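Local coordinates for protein cysteine hydrolase (PDB 6KUA) that hydrolyses nicotinamide as a nicotinamidase and belongs to the isochorismatase family of cysteine hydrolases, at residues A[132-137]-A[168-173]; A[136-141]-A[157-162]; A[118-123]-A[148-153]. One frame throughout, in Å; residues are numbered along the deposited sequence.

How the contacts relate
From the N terminus, the first segment met is 118-123, at the end of helix 115-121; contact 3 closes its loop at 148-153, where strand 151-160 begins. Before that, the chain has passed through 132-141, the starting point of contacts 1 and 2, which share Ile136 and Cys137. Contact 2 returns first, at 157-162, and contact 1 later, at 168-173 on helix 164-176. Contact 3 therefore crosses both along the chain. Contacts 1 and 2, with centres about 5 Å apart, tie the loop after strand 126-132 and the start of helix 137-147 to strand 151-160 and helix 164-176. Contact 3, its centre about 20 Å from that of contact 1, joins helix 115-121 to the turn just before strand 151-160.

Contact 1 of 3, residues A[132-137]-A[168-173]; sequences VCTDIC and EWALAH
The loop that leaves strand 126-132 and enters helix 137-147 rests, through Thr134 and Asp135, on Ala170 and Leu171 of helix 164-176. Ala170 makes most of the contacts, its CB lying 3.8 Å from Thr134 O and 4.0 Å from Asp135 CB. The backbones come close over this small residue, with 5.4 Å between Asp135 CA and Ala170 CA. In Thr134, OG1 lies beside the backbone N (chi1 -35°), leaving CG2 roughly anti to N and facing the helix, 4.1 Å from Leu171 CD2; the two side chains meet at a slant. The hydroxyl on the other branch is engaged by His167. Asp135 lends only its CB and backbone here; its carboxylate leads away, OD1 to Ser161 OG and OD2 to Trp169 NE1 of the second subunit, two bonds that hold both oxygens, the second carrying the loop into the subunit interface. The Trp169 rings of the two subunits also stack. Within the loop, a type I turn from Cys133 to Ile136, closed by Ile136 N to Cys133 O at 3.1 Å, follows a cis peptide between Val132 and Cys133. A cis peptide in this strand-to-helix loop is a hallmark of isochorismatase-like cysteine hydrolases.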
# COMPACT_ATOMS: atom_id res chain seq x y z
N VAL A 132 12.27 -15.17 13.50
CA VAL A 132 13.47 -15.33 12.69
C VAL A 132 13.16 -14.90 11.27
O VAL A 132 12.01 -14.85 10.86
CB VAL A 132 13.99 -16.78 12.70
CG1 VAL A 132 14.34 -17.25 14.12
CG2 VAL A 132 12.99 -17.72 12.00
N CYS A 133 14.20 -14.52 10.50
CA CYS A 133 15.53 -14.14 10.98
C CYS A 133 15.56 -12.65 11.26
O CYS A 133 14.82 -11.89 10.62
CB CYS A 133 16.62 -14.47 9.97
SG CYS A 133 16.76 -16.17 9.55
N THR A 134 16.41 -12.25 12.20
CA THR A 134 16.50 -10.86 12.63
C THR A 134 16.66 -9.91 11.44
O THR A 134 16.00 -8.87 11.38
CB THR A 134 17.68 -10.69 13.58
OG1 THR A 134 17.80 -11.86 14.38
CG2 THR A 134 17.49 -9.48 14.48
N ASP A 135 17.55 -10.25 10.51
CA ASP A 135 17.90 -9.34 9.44
C ASP A 135 17.19 -9.67 8.12
O ASP A 135 17.59 -9.14 7.08
CB ASP A 135 19.42 -9.31 9.24
CG ASP A 135 19.99 -10.69 8.89
OD1 ASP A 135 19.51 -11.70 9.46
OD2 ASP A 135 20.90 -10.78 8.05
N ILE A 136 16.16 -10.52 8.15
CA ILE A 136 15.34 -10.74 6.95
C ILE A 136 13.87 -10.48 7.28
O ILE A 136 13.40 -9.35 7.19
CB ILE A 136 15.57 -12.15 6.36
CG1 ILE A 136 17.08 -12.44 6.30
CG2 ILE A 136 14.97 -12.26 4.95
CD1 ILE A 136 17.46 -13.75 5.69
N CYS A 137 13.11 -11.53 7.64
CA CYS A 137 11.67 -11.37 7.84
C CYS A 137 11.35 -10.41 8.99
O CYS A 137 10.41 -9.61 8.89
CB CYS A 137 11.01 -12.72 8.09
SG CYS A 137 11.06 -13.74 6.61
N GLU A 168 23.42 -8.58 14.75
CA GLU A 168 23.83 -7.36 15.45
C GLU A 168 23.56 -6.11 14.61
O GLU A 168 23.16 -5.07 15.15
CB GLU A 168 25.32 -7.45 15.83
CG GLU A 168 25.60 -8.48 16.94
CD GLU A 168 27.09 -8.77 17.15
OE1 GLU A 168 27.45 -9.22 18.26
OE2 GLU A 168 27.90 -8.56 16.21
N TRP A 169 23.81 -6.18 13.29
CA TRP A 169 23.49 -5.05 12.43
C TRP A 169 22.02 -4.64 12.59
O TRP A 169 21.70 -3.46 12.74
CB TRP A 169 23.77 -5.37 10.95
CG TRP A 169 23.32 -4.20 10.12
CD1 TRP A 169 24.02 -3.06 9.86
CD2 TRP A 169 22.01 -4.00 9.57
NE1 TRP A 169 23.25 -2.18 9.14
CE2 TRP A 169 22.01 -2.74 8.95
CE3 TRP A 169 20.84 -4.79 9.51
CZ2 TRP A 169 20.88 -2.22 8.29
CZ3 TRP A 169 19.72 -4.27 8.86
CH2 TRP A 169 19.75 -3.00 8.26
N ALA A 170 21.12 -5.62 12.56
CA ALA A 170 19.69 -5.33 12.52
C ALA A 170 19.19 -4.79 13.86
O ALA A 170 18.33 -3.91 13.89
CB ALA A 170 18.92 -6.58 12.09
N LEU A 171 19.75 -5.29 14.97
CA LEU A 171 19.33 -4.79 16.28
C LEU A 171 19.67 -3.31 16.42
O LEU A 171 18.88 -2.55 16.99
CB LEU A 171 19.97 -5.61 17.40
CG LEU A 171 19.46 -7.05 17.58
CD1 LEU A 171 20.21 -7.77 18.68
CD2 LEU A 171 17.96 -7.11 17.84
N ALA A 172 20.83 -2.88 15.91
CA ALA A 172 21.17 -1.46 15.96
C ALA A 172 20.32 -0.66 14.99
O ALA A 172 19.90 0.46 15.30
CB ALA A 172 22.66 -1.24 15.66
N HIS A 173 20.05 -1.21 13.79
CA HIS A 173 19.13 -0.57 12.87
C HIS A 173 17.78 -0.33 13.53
O HIS A 173 17.24 0.79 13.50
CB HIS A 173 18.97 -1.42 11.61
CG HIS A 173 18.19 -0.75 10.52
ND1 HIS A 173 18.75 0.19 9.68
CD2 HIS A 173 16.90 -0.88 10.14
CE1 HIS A 173 17.84 0.59 8.81
NE2 HIS A 173 16.70 -0.03 9.07

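Contact 2 of 3, residues A[136-141]-A[157-162]; sequences ICVLHT and EGVASF
The first turn of helix 137-147 runs beside the end of strand 151-160, with 7.8 Å between Val138 CA and Val159 CA and 8.4 Å between Ile136 CA and Ser161 CA. Two apolar pairs fill the gap. In the buried one, Val159 sends CG1 between the two methyls of Val138, 4.0 Å from Val138 CG1 and nearly as close to CG2. Val138 places CG1 anti to its backbone nitrogen (chi1 174°), and Phe174 of helix 164-176 adds to the packing. The second pair lies farther out: Ile136 CD1, at the end of an extended side chain, meets the Phe162 ring obliquely, 4.1 Å from Phe162 CE2, while the two side chains cross at about a right angle. Phe162 has its CG between N and the carbonyl carbon (chi1 55°), bringing the ring across to Ile136. On the helix side, Cys137 O accepts both Thr141 N and Thr141 OG1, the latter at 2.8 Å, from opposite faces of its plane. The N-cap Ile136 side chain lies about 9 Å from the bound zinc ion. Such apolar helix-on-strand packing is typical of a beta-alpha-beta crossover, here formed by strand 126-132, helix 137-147 and strand 151-160.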
# COMPACT_ATOMS: atom_id res chain seq x y z
N ILE A 136 16.16 -10.52 8.15
CA ILE A 136 15.34 -10.74 6.95
C ILE A 136 13.87 -10.48 7.28
O ILE A 136 13.40 -9.35 7.19
CB ILE A 136 15.57 -12.15 6.36
CG1 ILE A 136 17.08 -12.44 6.30
CG2 ILE A 136 14.97 -12.26 4.95
CD1 ILE A 136 17.46 -13.75 5.69
N CYS A 137 13.11 -11.53 7.64
CA CYS A 137 11.67 -11.37 7.84
C CYS A 137 11.35 -10.41 8.99
O CYS A 137 10.41 -9.61 8.89
CB CYS A 137 11.01 -12.72 8.09
SG CYS A 137 11.06 -13.74 6.61
N VAL A 138 12.08 -10.51 10.09
CA VAL A 138 11.89 -9.58 11.19
C VAL A 138 12.18 -8.15 10.74
O VAL A 138 11.40 -7.22 10.98
CB VAL A 138 12.78 -9.99 12.38
CG1 VAL A 138 12.71 -8.95 13.47
CG2 VAL A 138 12.37 -11.40 12.87
N LEU A 139 13.32 -7.96 10.06
CA LEU A 139 13.72 -6.63 9.60
C LEU A 139 12.69 -6.04 8.65
O LEU A 139 12.26 -4.90 8.81
CB LEU A 139 15.10 -6.71 8.92
CG LEU A 139 15.49 -5.49 8.06
CD1 LEU A 139 15.90 -4.34 8.96
CD2 LEU A 139 16.63 -5.81 7.06
N HIS A 140 12.30 -6.81 7.63
CA HIS A 140 11.32 -6.33 6.67
C HIS A 140 9.99 -6.02 7.35
O HIS A 140 9.33 -5.02 7.02
CB HIS A 140 11.12 -7.34 5.54
CG HIS A 140 12.29 -7.46 4.61
ND1 HIS A 140 12.14 -7.71 3.26
CD2 HIS A 140 13.63 -7.39 4.83
CE1 HIS A 140 13.34 -7.78 2.69
NE2 HIS A 140 14.25 -7.59 3.61
N THR A 141 9.56 -6.89 8.27
CA THR A 141 8.35 -6.62 9.03
C THR A 141 8.50 -5.35 9.86
O THR A 141 7.60 -4.51 9.89
CB THR A 141 8.01 -7.82 9.91
OG1 THR A 141 7.74 -8.95 9.08
CG2 THR A 141 6.79 -7.54 10.81
N GLU A 157 16.42 -11.00 22.95
CA GLU A 157 16.23 -12.39 23.36
C GLU A 157 15.14 -13.10 22.57
O GLU A 157 14.97 -14.32 22.73
CB GLU A 157 15.88 -12.44 24.85
CG GLU A 157 17.04 -12.71 25.80
CD GLU A 157 16.57 -13.40 27.10
OE1 GLU A 157 16.64 -14.66 27.18
OE2 GLU A 157 16.12 -12.68 28.02
N GLY A 158 14.38 -12.37 21.75
CA GLY A 158 13.23 -12.94 21.08
C GLY A 158 13.39 -13.12 19.59
O GLY A 158 12.45 -13.56 18.91
N VAL A 159 14.58 -12.82 19.06
CA VAL A 159 14.86 -12.94 17.63
C VAL A 159 16.22 -13.61 17.44
O VAL A 159 17.07 -13.59 18.33
CB VAL A 159 14.83 -11.56 16.93
CG1 VAL A 159 13.40 -11.01 16.87
CG2 VAL A 159 15.76 -10.57 17.65
N ALA A 160 16.42 -14.22 16.27
CA ALA A 160 17.68 -14.88 15.95
C ALA A 160 17.92 -14.90 14.45
O ALA A 160 16.99 -14.86 13.65
CB ALA A 160 17.71 -16.32 16.47
N SER A 161 19.20 -15.00 14.07
CA SER A 161 19.58 -15.19 12.68
C SER A 161 20.71 -16.21 12.57
O SER A 161 21.47 -16.43 13.52
CB SER A 161 20.00 -13.87 12.02
OG SER A 161 20.27 -14.08 10.64
N PHE A 162 20.85 -16.81 11.38
CA PHE A 162 22.03 -17.62 11.11
C PHE A 162 23.28 -16.77 10.93
O PHE A 162 24.39 -17.29 11.01
CB PHE A 162 21.81 -18.48 9.85
CG PHE A 162 21.42 -17.69 8.62
CD1 PHE A 162 22.40 -17.11 7.80
CD2 PHE A 162 20.08 -17.55 8.26
CE1 PHE A 162 22.04 -16.39 6.67
CE2 PHE A 162 19.72 -16.83 7.13
CZ PHE A 162 20.70 -16.25 6.33

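Contact 3 of 3, residues A[118-123]-A[148-153]; sequences LLRERS and LGYKIS
Tyr150, Arg120 and Leu119 carry this contact, which sets helix 115-121 of the alpha/beta fold against the turn between helix 137-147 and strand 151-160. A Schellman motif at Gly149, with positive phi, ends helix 137-147, and Tyr150, the next residue, points toward helix 115-121. Its ring comes in at a slant to Leu119, whose CD1 is 3.7 Å from Tyr150 CZ. The phenol oxygen lies against both helix residues: Tyr150 OH is 3.3 Å from Leu119 CB and 3.8 Å from Arg120 CG. Its polar partner is Asp116, one turn earlier on the same helix, which takes the hydroxyl at OD1 and forms a salt bridge from OD2 to Arg120 NE. One carboxylate thus positions the ends of both the tyrosine and the arginine. The extended Arg120 chain crosses Tyr150 at about a right angle, the guanidinium and ring planes 67° apart. Beyond this, Arg120 enters an interface with the third subunit: its NH2 forms a salt bridge with Asp116 of the third subunit and its NH1 a hydrogen bond to Leu148 O of that subunit, while Arg120 of that subunit makes a cation-pi contact with Tyr150. Leu119 also packs on Phe110 and Phe50. At the guanidinium edge, near its plane, Leu148 CD2 lies 4.2 Å from Arg120 NH2.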
# COMPACT_ATOMS: atom_id res chain seq x y z
N LEU A 118 -6.10 -5.36 10.42
CA LEU A 118 -6.47 -6.11 11.61
C LEU A 118 -6.01 -5.40 12.88
O LEU A 118 -6.75 -5.34 13.87
CB LEU A 118 -5.88 -7.51 11.56
CG LEU A 118 -6.57 -8.47 10.58
CD1 LEU A 118 -5.71 -9.73 10.40
CD2 LEU A 118 -7.97 -8.84 11.06
N LEU A 119 -4.77 -4.90 12.89
CA LEU A 119 -4.26 -4.15 14.03
C LEU A 119 -5.07 -2.87 14.27
O LEU A 119 -5.41 -2.55 15.41
CB LEU A 119 -2.79 -3.82 13.82
CG LEU A 119 -1.82 -4.98 13.66
CD1 LEU A 119 -0.46 -4.52 13.07
CD2 LEU A 119 -1.63 -5.68 14.99
N ARG A 120 -5.37 -2.13 13.19
CA ARG A 120 -6.11 -0.88 13.32
C ARG A 120 -7.53 -1.12 13.85
O ARG A 120 -8.02 -0.34 14.68
CB ARG A 120 -6.18 -0.16 11.99
CG ARG A 120 -4.85 0.43 11.50
CD ARG A 120 -5.07 1.25 10.22
NE ARG A 120 -3.81 1.53 9.53
CZ ARG A 120 -3.60 2.58 8.74
NH1 ARG A 120 -4.56 3.46 8.53
NH2 ARG A 120 -2.41 2.75 8.18
N GLU A 121 -8.21 -2.17 13.36
CA GLU A 121 -9.54 -2.55 13.85
C GLU A 121 -9.56 -2.65 15.38
O GLU A 121 -10.57 -2.35 16.02
CB GLU A 121 -9.96 -3.92 13.30
CG GLU A 121 -10.66 -3.97 11.94
CD GLU A 121 -10.72 -5.40 11.36
OE1 GLU A 121 -10.92 -6.37 12.12
OE2 GLU A 121 -10.55 -5.56 10.13
N ARG A 122 -8.46 -3.12 15.96
CA ARG A 122 -8.39 -3.46 17.38
C ARG A 122 -7.70 -2.40 18.21
O ARG A 122 -7.32 -2.67 19.35
CB ARG A 122 -7.67 -4.80 17.53
CG ARG A 122 -8.49 -5.94 16.99
CD ARG A 122 -7.63 -7.15 16.63
NE ARG A 122 -8.48 -8.25 16.20
CZ ARG A 122 -9.10 -8.30 15.02
NH1 ARG A 122 -8.93 -7.30 14.15
NH2 ARG A 122 -9.87 -9.33 14.71
N SER A 123 -7.48 -1.20 17.65
CA SER A 123 -6.89 -0.07 18.35
C SER A 123 -5.48 -0.38 18.85
O SER A 123 -5.09 0.05 19.94
CB SER A 123 -7.80 0.38 19.50
OG SER A 123 -8.97 0.96 18.96
N LEU A 148 4.36 2.42 8.79
CA LEU A 148 2.95 2.54 9.09
C LEU A 148 2.69 3.24 10.44
O LEU A 148 1.54 3.40 10.84
CB LEU A 148 2.30 1.15 9.05
CG LEU A 148 2.26 0.51 7.64
CD1 LEU A 148 2.09 -0.98 7.73
CD2 LEU A 148 1.15 1.12 6.77
N GLY A 149 3.73 3.67 11.13
CA GLY A 149 3.55 4.49 12.32
C GLY A 149 3.29 3.73 13.60
O GLY A 149 2.77 4.31 14.54
N TYR A 150 3.63 2.44 13.65
CA TYR A 150 3.54 1.68 14.89
C TYR A 150 4.75 1.94 15.76
O TYR A 150 5.87 2.10 15.26
CB TYR A 150 3.46 0.18 14.59
CG TYR A 150 2.16 -0.20 13.99
CD1 TYR A 150 1.05 -0.43 14.78
CD2 TYR A 150 2.02 -0.30 12.61
CE1 TYR A 150 -0.15 -0.75 14.24
CE2 TYR A 150 0.82 -0.64 12.04
CZ TYR A 150 -0.27 -0.88 12.86
OH TYR A 150 -1.48 -1.21 12.30
N LYS A 151 4.53 1.97 17.07
CA LYS A 151 5.64 1.86 18.01
C LYS A 151 6.11 0.41 18.02
O LYS A 151 5.30 -0.51 17.90
CB LYS A 151 5.22 2.30 19.41
CG LYS A 151 4.40 3.60 19.47
CD LYS A 151 3.93 3.93 20.90
CE LYS A 151 3.13 5.24 20.94
NZ LYS A 151 2.55 5.55 22.31
N ILE A 152 7.42 0.21 18.13
CA ILE A 152 8.04 -1.07 17.82
C ILE A 152 8.92 -1.53 18.98
O ILE A 152 9.73 -0.75 19.49
CB ILE A 152 8.89 -1.00 16.55
CG1 ILE A 152 8.03 -0.63 15.33
CG2 ILE A 152 9.61 -2.31 16.34
CD1 ILE A 152 8.85 -0.32 14.10
N SER A 153 8.81 -2.81 19.33
CA SER A 153 9.71 -3.43 20.28
C SER A 153 10.26 -4.71 19.68
O SER A 153 9.49 -5.57 19.23
CB SER A 153 9.00 -3.70 21.62
OG SER A 153 9.93 -4.16 22.59